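PDB 1XT5: variable region-containing chitin-binding protein 3 from Branchiostoma floridae, which probably binds and degrades chitin as a secreted, immune-type receptor, and is represented here by an immunoglobulin V-type variable domain. Local coordinates for residues N32-G44 / S50-G62. Sequence-based numbering, arbitrary orientation.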
ATOM      1  N   ASN A  32       3.537 -19.108   6.165  1.00 12.17           N
ATOM      2  CA  ASN A  32       2.848 -19.877   7.142  1.00 12.93           C
ATOM      3  C   ASN A  32       1.567 -19.248   7.692  1.00 13.38           C
ATOM      4  O   ASN A  32       1.167 -19.502   8.831  1.00 16.36           O
ATOM      5  CB  ASN A  32       3.810 -20.193   8.330  1.00 13.23           C
ATOM      6  CG  ASN A  32       5.052 -20.872   7.842  0.70 15.15           C
ATOM      7  OD1 ASN A  32       5.022 -21.892   7.116  0.70 17.44           O
ATOM      8  ND2 ASN A  32       6.154 -20.337   8.304  0.70 18.13           N
ATOM      9  N   ASP A  33       0.861 -18.484   6.890  1.00 13.48           N
ATOM     10  CA  ASP A  33      -0.453 -17.954   7.278  1.00 13.49           C
ATOM     11  C   ASP A  33      -1.228 -17.746   5.984  1.00 14.01           C
ATOM     12  O   ASP A  33      -0.801 -16.922   5.146  1.00 16.18           O
ATOM     13  CB  ASP A  33      -0.323 -16.636   8.033  1.00 12.42           C
ATOM     14  CG  ASP A  33      -1.608 -16.031   8.510  1.00 12.77           C
ATOM     15  OD1 ASP A  33      -2.666 -16.643   8.270  1.00 15.07           O
ATOM     16  OD2 ASP A  33      -1.587 -14.942   9.148  1.00 13.20           O
ATOM     17  N   THR A  34      -2.282 -18.517   5.796  1.00 15.36           N
ATOM     18  CA  THR A  34      -3.065 -18.418   4.571  1.00 17.87           C
ATOM     19  C   THR A  34      -4.240 -17.459   4.730  1.00 17.54           C
ATOM     20  O   THR A  34      -5.012 -17.297   3.781  1.00 21.54           O
ATOM     21  CB  THR A  34      -3.564 -19.772   4.070  1.00 22.39           C
ATOM     22  OG1 THR A  34      -4.260 -20.361   5.194  1.00 25.80           O
ATOM     23  CG2 THR A  34      -2.367 -20.595   3.642  1.00 27.01           C
ATOM     24  N   GLN A  35      -4.439 -16.874   5.906  1.00 15.50           N
ATOM     25  CA  GLN A  35      -5.526 -15.918   6.103  1.00 14.91           C
ATOM     26  C   GLN A  35      -5.241 -14.606   5.353  1.00 13.58           C
ATOM     27  O   GLN A  35      -4.052 -14.191   5.293  1.00 13.27           O
ATOM     28  CB  GLN A  35      -5.743 -15.579   7.590  1.00 14.48           C
ATOM     29  CG  GLN A  35      -6.184 -16.811   8.361  0.50 16.18           C
ATOM     30  CD  GLN A  35      -6.615 -16.483   9.771  0.50 18.12           C
ATOM     31  OE1 GLN A  35      -6.021 -15.633  10.440  0.50 18.41           O
ATOM     32  NE2 GLN A  35      -7.681 -17.135  10.213  0.50 21.31           N
ATOM     33  N   PRO A  36      -6.214 -13.953   4.747  1.00 14.27           N
ATOM     34  CA  PRO A  36      -5.893 -12.678   4.030  1.00 12.70           C
ATOM     35  C   PRO A  36      -5.404 -11.609   4.983  1.00 10.34           C
ATOM     36  O   PRO A  36      -5.907 -11.484   6.083  1.00 11.31           O
ATOM     37  CB  PRO A  36      -7.240 -12.296   3.421  1.00 14.63           C
ATOM     38  CG  PRO A  36      -8.250 -13.043   4.233  1.00 17.12           C
ATOM     39  CD  PRO A  36      -7.628 -14.309   4.709  1.00 16.64           C
ATOM     40  N   PRO A  37      -4.365 -10.864   4.614  1.00  8.44           N
ATOM     41  CA  PRO A  37      -3.857  -9.745   5.407  1.00  7.08           C
ATOM     42  C   PRO A  37      -4.621  -8.485   5.123  1.00  6.56           C
ATOM     43  O   PRO A  37      -5.665  -8.494   4.478  1.00  8.56           O
ATOM     44  CB  PRO A  37      -2.373  -9.735   5.001  1.00  7.39           C
ATOM     45  CG  PRO A  37      -2.460 -10.063   3.546  1.00  8.35           C
ATOM     46  CD  PRO A  37      -3.513 -11.130   3.430  1.00  9.01           C
ATOM     47  N   VAL A  38      -4.116  -7.381   5.636  1.00  5.97           N
ATOM     48  CA  VAL A  38      -4.647  -6.059   5.400  1.00  6.24           C
ATOM     49  C   VAL A  38      -3.546  -5.144   4.897  1.00  5.39           C
ATOM     50  O   VAL A  38      -2.434  -5.124   5.450  1.00  5.61           O
ATOM     51  CB  VAL A  38      -5.389  -5.527   6.627  1.00 10.62           C
ATOM     52  CG1 VAL A  38      -4.609  -5.580   7.905  1.00 12.53           C
ATOM     53  CG2 VAL A  38      -5.881  -4.108   6.329  1.00 16.99           C
ATOM     54  N   ILE A  39      -3.871  -4.460   3.802  1.00  4.87           N
ATOM     55  CA  ILE A  39      -2.937  -3.589   3.097  1.00  5.40           C
ATOM     56  C   ILE A  39      -3.239  -2.170   3.449  1.00  4.75           C
ATOM     57  O   ILE A  39      -4.405  -1.736   3.365  1.00  5.90           O
ATOM     58  CB  ILE A  39      -3.120  -3.765   1.548  1.00  7.40           C
ATOM     59  CG1 ILE A  39      -2.661  -5.131   1.063  1.00  9.92           C
ATOM     60  CG2 ILE A  39      -2.477  -2.641   0.754  1.00  8.13           C
ATOM     61  CD1 ILE A  39      -3.178  -6.410   1.642  1.00 11.41           C
ATOM     62  N   SER A  40      -2.218  -1.400   3.812  1.00  4.76           N
ATOM     63  CA  SER A  40      -2.333   0.021   4.027  1.00  5.55           C
ATOM     64  C   SER A  40      -1.245   0.747   3.242  1.00  5.43           C
ATOM     65  O   SER A  40      -0.090   0.340   3.269  1.00  7.98           O
ATOM     66  CB  SER A  40      -2.148   0.364   5.509  1.00  6.95           C
ATOM     67  OG  SER A  40      -3.056  -0.317   6.331  1.00  8.32           O
ATOM     68  N   TRP A  41      -1.625   1.797   2.541  1.00  4.67           N
ATOM     69  CA  TRP A  41      -0.664   2.767   1.991  1.00  4.50           C
ATOM     70  C   TRP A  41      -0.812   4.010   2.832  1.00  4.53           C
ATOM     71  O   TRP A  41      -1.919   4.534   3.037  1.00  5.51           O
ATOM     72  CB  TRP A  41      -0.944   3.040   0.531  1.00  4.86           C
ATOM     73  CG  TRP A  41      -0.447   2.014  -0.418  1.00  4.72           C
ATOM     74  CD1 TRP A  41      -1.109   0.937  -0.937  1.00  4.88           C
ATOM     75  CD2 TRP A  41       0.904   1.962  -0.970  1.00  4.46           C
ATOM     76  NE1 TRP A  41      -0.276   0.226  -1.764  1.00  5.32           N
ATOM     77  CE2 TRP A  41       0.933   0.841  -1.822  1.00  4.62           C
ATOM     78  CE3 TRP A  41       2.031   2.782  -0.836  1.00  4.95           C
ATOM     79  CZ2 TRP A  41       2.090   0.522  -2.553  1.00  4.66           C
ATOM     80  CZ3 TRP A  41       3.162   2.459  -1.552  1.00  4.98           C
ATOM     81  CH2 TRP A  41       3.192   1.349  -2.416  1.00  4.77           C
ATOM     82  N   LEU A  42       0.324   4.486   3.353  1.00  4.34           N
ATOM     83  CA  LEU A  42       0.404   5.511   4.357  1.00  5.14           C
ATOM     84  C   LEU A  42       1.433   6.544   3.893  1.00  4.95           C
ATOM     85  O   LEU A  42       2.571   6.142   3.616  1.00  6.18           O
ATOM     86  CB  LEU A  42       0.824   4.902   5.689  1.00  6.18           C
ATOM     87  CG  LEU A  42      -0.076   3.788   6.224  1.00  6.61           C
ATOM     88  CD1 LEU A  42       0.596   3.003   7.338  1.00  9.70           C
ATOM     89  CD2 LEU A  42      -1.426   4.299   6.644  1.00 10.42           C
ATOM     90  N   LYS A  43       1.086   7.818   3.843  1.00  4.76           N
ATOM     91  CA  LYS A  43       2.034   8.836   3.358  1.00  5.20           C
ATOM     92  C   LYS A  43       2.605   9.587   4.525  1.00  4.99           C
ATOM     93  O   LYS A  43       1.869  10.173   5.323  1.00  6.58           O
ATOM     94  CB  LYS A  43       1.330   9.825   2.419  1.00  5.45           C
ATOM     95  CG  LYS A  43       2.321  10.808   1.786  1.00  6.30           C
ATOM     96  CD  LYS A  43       1.544  11.856   0.989  1.00  7.14           C
ATOM     97  CE  LYS A  43       2.477  12.739   0.233  1.00  9.24           C
ATOM     98  NZ  LYS A  43       3.216  13.660   1.066  1.00 12.06           N
ATOM     99  N   GLY A  44       3.925   9.572   4.674  1.00  4.85           N
ATOM    100  CA  GLY A  44       4.583  10.321   5.730  1.00  6.35           C
ATOM    101  C   GLY A  44       5.985   9.782   5.974  1.00  5.62           C
ATOM    102  O   GLY A  44       6.488   8.905   5.295  1.00  5.84           O
ATOM    103  N   SER A  50       2.049   9.399   9.739  1.00  9.37           N
ATOM    104  CA  SER A  50       1.558   9.358   8.379  1.00  8.05           C
ATOM    105  C   SER A  50       0.106   9.757   8.333  1.00  8.25           C
ATOM    106  O   SER A  50      -0.592   9.888   9.321  1.00 11.22           O
ATOM    107  CB  SER A  50       1.733   7.940   7.789  1.00  7.91           C
ATOM    108  OG  SER A  50       0.870   7.060   8.493  1.00 10.06           O
ATOM    109  N   THR A  51      -0.380   9.927   7.108  1.00  7.80           N
ATOM    110  CA  THR A  51      -1.785  10.057   6.804  1.00  8.56           C
ATOM    111  C   THR A  51      -2.199   8.905   5.882  1.00  7.66           C
ATOM    112  O   THR A  51      -1.419   8.393   5.065  1.00  7.43           O
ATOM    113  CB  THR A  51      -2.127  11.430   6.216  1.00 11.95           C
ATOM    114  OG1 THR A  51      -3.535  11.660   6.277  1.00 16.15           O
ATOM    115  CG2 THR A  51      -1.671  11.554   4.801  1.00 12.44           C
ATOM    116  N   LYS A  52      -3.446   8.452   6.015  1.00  7.90           N
ATOM    117  CA  LYS A  52      -3.938   7.338   5.220  1.00  7.79           C
ATOM    118  C   LYS A  52      -4.123   7.708   3.789  1.00  6.23           C
ATOM    119  O   LYS A  52      -4.769   8.710   3.459  1.00  8.98           O
ATOM    120  CB  LYS A  52      -5.275   6.826   5.816  1.00 11.77           C
ATOM    121  CG  LYS A  52      -5.122   6.191   7.167  1.00 15.26           C
ATOM    122  CD  LYS A  52      -6.524   5.939   7.740  1.00 17.58           C
ATOM    123  CE  LYS A  52      -7.118   4.660   7.195  0.70 18.04           C
ATOM    124  NZ  LYS A  52      -8.214   4.112   8.025  0.70 21.01           N
ATOM    125  N   VAL A  53      -3.656   6.819   2.894  1.00  5.63           N
ATOM    126  CA  VAL A  53      -3.911   6.930   1.452  1.00  5.45           C
ATOM    127  C   VAL A  53      -4.982   5.911   1.027  1.00  5.04           C
ATOM    128  O   VAL A  53      -5.959   6.230   0.373  1.00  6.07           O
ATOM    129  CB  VAL A  53      -2.620   6.776   0.652  1.00  6.05           C
ATOM    130  CG1 VAL A  53      -2.891   6.816  -0.824  1.00  6.74           C
ATOM    131  CG2 VAL A  53      -1.618   7.843   1.094  1.00  6.81           C
ATOM    132  N   PHE A  54      -4.744   4.658   1.390  1.00  5.46           N
ATOM    133  CA  PHE A  54      -5.531   3.532   0.975  1.00  5.53           C
ATOM    134  C   PHE A  54      -5.492   2.482   2.070  1.00  5.59           C
ATOM    135  O   PHE A  54      -4.450   2.265   2.682  1.00  6.12           O
ATOM    136  CB  PHE A  54      -4.996   2.961  -0.345  1.00  6.25           C
ATOM    137  CG  PHE A  54      -5.721   1.713  -0.836  1.00  6.88           C
ATOM    138  CD1 PHE A  54      -6.788   1.844  -1.721  1.00  8.45           C
ATOM    139  CD2 PHE A  54      -5.335   0.451  -0.403  1.00  7.29           C
ATOM    140  CE1 PHE A  54      -7.470   0.704  -2.136  1.00  9.62           C
ATOM    141  CE2 PHE A  54      -6.035  -0.692  -0.792  1.00  8.05           C
ATOM    142  CZ  PHE A  54      -7.077  -0.509  -1.670  1.00  9.21           C
ATOM    143  N   LYS A  55      -6.589   1.752   2.214  1.00  5.55           N
ATOM    144  CA  LYS A  55      -6.627   0.552   3.036  1.00  5.89           C
ATOM    145  C   LYS A  55      -7.505  -0.490   2.321  1.00  5.73           C
ATOM    146  O   LYS A  55      -8.526  -0.127   1.718  1.00  5.82           O
ATOM    147  CB  LYS A  55      -7.125   0.805   4.452  1.00  6.95           C
ATOM    148  CG  LYS A  55      -6.930  -0.291   5.484  1.00  7.77           C
ATOM    149  CD  LYS A  55      -7.390   0.105   6.870  1.00  8.97           C
ATOM    150  CE  LYS A  55      -7.210  -0.984   7.885  1.00  9.39           C
ATOM    151  NZ  LYS A  55      -7.660  -0.551   9.250  1.00 13.35           N
ATOM    152  N   GLY A  56      -7.150  -1.751   2.426  1.00  5.20           N
ATOM    153  CA  GLY A  56      -7.983  -2.785   1.882  1.00  5.24           C
ATOM    154  C   GLY A  56      -7.637  -4.155   2.382  1.00  4.85           C
ATOM    155  O   GLY A  56      -6.544  -4.398   2.893  1.00  5.63           O
ATOM    156  N   ASN A  57      -8.575  -5.082   2.191  1.00  5.26           N
ATOM    157  CA  ASN A  57      -8.329  -6.466   2.498  1.00  5.09           C
ATOM    158  C   ASN A  57      -9.336  -7.332   1.733  1.00  5.40           C
ATOM    159  O   ASN A  57     -10.471  -6.939   1.554  1.00  5.95           O
ATOM    160  CB  ASN A  57      -8.460  -6.804   3.998  1.00  6.27           C
ATOM    161  CG  ASN A  57      -9.775  -6.435   4.634  1.00  6.38           C
ATOM    162  OD1 ASN A  57     -10.014  -5.338   5.098  1.00  8.27           O
ATOM    163  ND2 ASN A  57     -10.701  -7.410   4.666  1.00  8.54           N
ATOM    164  N   TYR A  58      -8.909  -8.517   1.329  1.00  5.67           N
ATOM    165  CA  TYR A  58      -9.876  -9.498   0.848  1.00  6.57           C
ATOM    166  C   TYR A  58     -10.814  -9.886   1.997  1.00  6.45           C
ATOM    167  O   TYR A  58     -10.388  -9.928   3.155  1.00  7.46           O
ATOM    168  CB  TYR A  58      -9.160 -10.767   0.385  1.00  6.85           C
ATOM    169  CG  TYR A  58      -8.344 -10.577  -0.868  1.00  6.78           C
ATOM    170  CD1 TYR A  58      -6.966 -10.700  -0.854  1.00  6.59           C
ATOM    171  CD2 TYR A  58      -8.928 -10.278  -2.080  1.00  7.56           C
ATOM    172  CE1 TYR A  58      -6.205 -10.555  -1.986  1.00  6.72           C
ATOM    173  CE2 TYR A  58      -8.164 -10.112  -3.227  1.00  7.79           C
ATOM    174  CZ  TYR A  58      -6.811 -10.233  -3.178  1.00  6.49           C
ATOM    175  OH  TYR A  58      -6.038 -10.049  -4.299  1.00  8.08           O
ATOM    176  N   ASN A  59     -12.031 -10.184   1.672  1.00  7.22           N
ATOM    177  CA  ASN A  59     -12.972 -10.697   2.651  1.00  8.43           C
ATOM    178  C   ASN A  59     -12.799 -12.201   2.731  1.00  9.81           C
ATOM    179  O   ASN A  59     -12.439 -12.896   1.793  1.00 12.34           O
ATOM    180  CB  ASN A  59     -14.392 -10.327   2.271  1.00  9.50           C
ATOM    181  CG  ASN A  59     -14.602  -8.813   2.425  1.00  8.87           C
ATOM    182  OD1 ASN A  59     -14.005  -8.186   3.292  1.00  9.57           O
ATOM    183  ND2 ASN A  59     -15.497  -8.278   1.593  1.00 10.92           N
ATOM    184  N   TRP A  60     -13.145 -12.712   3.900  1.00 12.32           N
ATOM    185  CA  TRP A  60     -13.051 -14.129   4.209  1.00 16.69           C
ATOM    186  C   TRP A  60     -14.092 -14.860   3.385  1.00 20.16           C
ATOM    187  O   TRP A  60     -15.203 -14.356   3.286  1.00 24.91           O
ATOM    188  CB  TRP A  60     -13.352 -14.293   5.705  1.00 21.63           C
ATOM    189  CG  TRP A  60     -13.376 -15.684   6.162  1.00 25.81           C
ATOM    190  CD1 TRP A  60     -12.312 -16.484   6.435  1.00 29.30           C
ATOM    191  CD2 TRP A  60     -14.555 -16.468   6.400  1.00 25.41           C
ATOM    192  NE1 TRP A  60     -12.739 -17.734   6.835  1.00 28.49           N
ATOM    193  CE2 TRP A  60     -14.125 -17.735   6.822  1.00 28.55           C
ATOM    194  CE3 TRP A  60     -15.914 -16.118   6.266  1.00 30.42           C
ATOM    195  CZ2 TRP A  60     -15.064 -18.706   7.129  1.00 34.55           C
ATOM    196  CZ3 TRP A  60     -16.850 -17.085   6.574  1.00 33.00           C
ATOM    197  CH2 TRP A  60     -16.378 -18.311   6.984  1.00 36.46           C
ATOM    198  N   GLN A  61     -13.645 -15.971   2.852  0.60 23.81           N
ATOM    199  CA  GLN A  61     -14.398 -16.852   1.957  0.60 25.33           C
ATOM    200  C   GLN A  61     -14.713 -18.157   2.680  0.60 27.06           C
ATOM    201  O   GLN A  61     -15.795 -18.697   2.467  0.60 31.41           O
ATOM    202  CB  GLN A  61     -13.648 -17.081   0.657  0.60 27.59           C
ATOM    203  CG  GLN A  61     -14.378 -16.783  -0.646  0.60 28.80           C
ATOM    204  CD  GLN A  61     -14.649 -15.340  -0.999  0.60 25.61           C
ATOM    205  OE1 GLN A  61     -15.379 -15.020  -1.966  0.60 26.00           O
ATOM    206  NE2 GLN A  61     -14.141 -14.305  -0.324  0.60 28.63           N
ATOM    207  N   GLY A  62     -13.777 -18.642   3.484  0.50 26.49           N
ATOM    208  CA  GLY A  62     -13.948 -19.959   4.081  0.50 28.60           C
ATOM    209  C   GLY A  62     -12.615 -20.663   4.293  0.50 30.49           C
ATOM    210  O   GLY A  62     -11.586 -20.242   3.739  0.50 35.61           O
TER
HETATM  211  O   HOH W   1      -6.160  -9.064   1.823  1.00  7.16           O
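Strands 38-44 and 50-58 pair antiparallel from Ile39-Gly56 to Lys43-Thr51, forming the C-C' hairpin of an immunoglobulin V domain, and a classic beta bulge, with Val53 and Phe54 both facing Trp41, shifts the register by one residue. The hairpin illustrates how such a bulge lets one carbonyl serve two amides while the ladder continues: Trp41 O takes both donors from the same face of its carbonyl plane, Val53 N at 2.9 Å and Phe54 N at a longer 3.3 Å. Trp41 turns inward, its CB lying 4.1 Å from Phe54 CB; with CG anti to the carbonyl carbon (chi1 -80°), the indole leads away from the hairpin to Cys26 and Cys109, the disulfide-forming pair, and NE1 bonds to Pro92 O. Ile39 shares this face and brings CG2 to the edge of the Phe54 ring. Leu42, Lys52 and Lys55 occupy the other face, the first two side by side. Leu42 CB also touches Ser50 OG, itself hydrogen-bonded to Pro47 O, and Lys55, extended beyond CG, crosses Val38 obliquely, with Lys55 CE 3.7 Å from Val38 CG2. Beyond the ladder, Pro36 CB packs on Tyr58 CB, and Tyr58 OH bonds to Glu69. Next to the Ile39-Gly56 pair a water bridges the two backbones, donating to Pro37 O and accepting from Tyr58 N, each at 2.8 Å.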